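Local coordinates for protein thermospermine synthase (Medicago truncatula, PDB 6BQ6) that probably makes thermospermine, transferring an aminopropyl group from decarboxylated S-adenosylmethionine to spermidine and releasing S-methyl-5'-thioadenosine, at residues I161-A166 against C191-T196. Sequence-based numbering, arbitrary orientation.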
# COMPACT_ATOMS: atom_id res chain seq x y z
N ILE B 161 4.25 -22.52 31.09
CA ILE B 161 4.25 -21.09 30.82
C ILE B 161 5.35 -20.46 31.65
O ILE B 161 5.21 -20.29 32.86
CB ILE B 161 2.88 -20.44 31.11
CG1 ILE B 161 1.75 -21.18 30.35
CG2 ILE B 161 2.96 -18.96 30.71
CD1 ILE B 161 1.90 -21.24 28.83
N ASN B 162 6.46 -20.12 30.99
CA ASN B 162 7.63 -19.58 31.67
C ASN B 162 8.59 -19.06 30.66
O ASN B 162 8.50 -19.36 29.44
CB ASN B 162 8.27 -20.64 32.61
CG ASN B 162 9.08 -20.06 33.78
OD1 ASN B 162 9.08 -18.84 34.02
ND2 ASN B 162 9.79 -20.93 34.51
N ASP B 163 9.50 -18.24 31.16
CA ASP B 163 10.73 -17.89 30.47
C ASP B 163 11.57 -19.17 30.37
O ASP B 163 11.76 -19.82 31.37
CB ASP B 163 11.49 -16.90 31.33
CG ASP B 163 12.80 -16.52 30.73
OD1 ASP B 163 12.81 -15.71 29.80
OD2 ASP B 163 13.84 -17.04 31.17
N ALA B 164 12.05 -19.51 29.18
CA ALA B 164 12.80 -20.76 28.98
C ALA B 164 14.11 -20.80 29.78
O ALA B 164 14.50 -21.87 30.24
CB ALA B 164 13.06 -21.00 27.49
N LYS B 165 14.80 -19.66 29.97
CA LYS B 165 16.03 -19.66 30.77
C LYS B 165 15.74 -20.00 32.19
O LYS B 165 16.44 -20.82 32.80
CB LYS B 165 16.80 -18.30 30.70
CG LYS B 165 18.04 -18.25 31.57
CD LYS B 165 18.74 -16.89 31.44
CE LYS B 165 19.59 -16.53 32.66
NZ LYS B 165 20.94 -17.11 32.56
N ALA B 166 14.72 -19.37 32.76
CA ALA B 166 14.30 -19.68 34.13
C ALA B 166 13.89 -21.11 34.28
O ALA B 166 14.26 -21.76 35.27
CB ALA B 166 13.15 -18.77 34.52
N CYS B 191 13.54 -12.33 24.12
CA CYS B 191 14.19 -13.54 23.59
C CYS B 191 15.67 -13.46 23.49
O CYS B 191 16.32 -14.48 23.35
CB CYS B 191 13.69 -13.84 22.17
SG CYS B 191 11.98 -14.20 22.28
N TYR B 192 16.22 -12.24 23.46
CA TYR B 192 17.58 -12.02 23.09
C TYR B 192 18.53 -12.86 23.95
O TYR B 192 19.52 -13.42 23.46
CB TYR B 192 17.94 -10.53 23.22
CG TYR B 192 19.38 -10.29 22.94
CD1 TYR B 192 20.32 -10.33 23.97
CD2 TYR B 192 19.83 -10.07 21.64
CE1 TYR B 192 21.66 -10.16 23.72
CE2 TYR B 192 21.18 -9.86 21.39
CZ TYR B 192 22.08 -9.92 22.43
OH TYR B 192 23.39 -9.75 22.21
N LYS B 193 18.23 -12.94 25.23
CA LYS B 193 19.10 -13.67 26.15
C LYS B 193 19.24 -15.17 25.83
O LYS B 193 20.22 -15.80 26.23
CB LYS B 193 18.68 -13.47 27.58
CG LYS B 193 17.34 -14.05 27.93
CD LYS B 193 17.04 -13.72 29.38
CE LYS B 193 15.78 -14.43 29.83
NZ LYS B 193 14.59 -13.63 29.47
N LEU B 194 18.26 -15.71 25.11
CA LEU B 194 18.26 -17.11 24.75
C LEU B 194 19.10 -17.42 23.50
O LEU B 194 19.08 -18.54 23.01
CB LEU B 194 16.84 -17.58 24.59
CG LEU B 194 15.93 -17.30 25.79
CD1 LEU B 194 14.45 -17.62 25.52
CD2 LEU B 194 16.35 -18.01 27.02
N TYR B 195 19.84 -16.42 23.01
CA TYR B 195 20.74 -16.58 21.87
C TYR B 195 22.18 -16.21 22.25
O TYR B 195 23.04 -16.17 21.40
CB TYR B 195 20.27 -15.68 20.71
CG TYR B 195 18.96 -16.04 20.10
CD1 TYR B 195 17.77 -15.52 20.56
CD2 TYR B 195 18.93 -16.85 18.98
CE1 TYR B 195 16.55 -15.83 19.95
CE2 TYR B 195 17.72 -17.19 18.39
CZ TYR B 195 16.56 -16.65 18.84
OH TYR B 195 15.42 -16.99 18.19
N THR B 196 22.45 -15.95 23.53
CA THR B 196 23.80 -15.54 23.87
C THR B 196 24.73 -16.73 24.12
O THR B 196 24.29 -17.83 24.54
CB THR B 196 23.81 -14.62 25.11
OG1 THR B 196 23.25 -15.32 26.22
CG2 THR B 196 23.00 -13.39 24.87
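The carboxylate of D163 and the ammonium of K193 meet in a salt bridge, with K193 NZ donating to D163 OD1 at 2.8 Å. The ammonium arrives on the syn side of OD1 but 33° out of the carboxylate plane. K193 CE lies 3.2 Å from D163 OD1 and 3.5 Å from D163 OD2, so the chain end, bent at chi4, sits over both oxygens although NZ bonds only OD1 of the pair. A weak second bond ties K193 NZ to P190 O. D163 OD2 accepts from A166 N at 3.0 Å through its anti lone pair, the N-cap bond that closes the first turn of helix 164-169. With CG anti to the backbone N (chi1 178°), D163 can serve its own helix and meet the lysine, and the two bonds should limit its rotation.

The apolar part lies alongside. L194 sends CD2 to K165 CB at 3.7 Å, while its other methyl, CD1, stands 4.2 Å from A164 CB; L194 also packs on L182 and F199. The lysine stems touch through their methylenes, K165 CD to K193 CD at 4.1 Å, and their charges part: K165 NZ pairs with E169.

The short 3-10 turn 192-194, closed by L194 N to C191 O at 2.9 Å, is thereby held against the first turn of helix 164-169. D163, A164 and C191 bind adenosine in this protein, although this chain holds no adenosine. The contact thus joins two loops that contribute to this site, those following parallel strands 157-161 and 175-181 in the Rossmann-like domain of the spermidine/spermine synthase family.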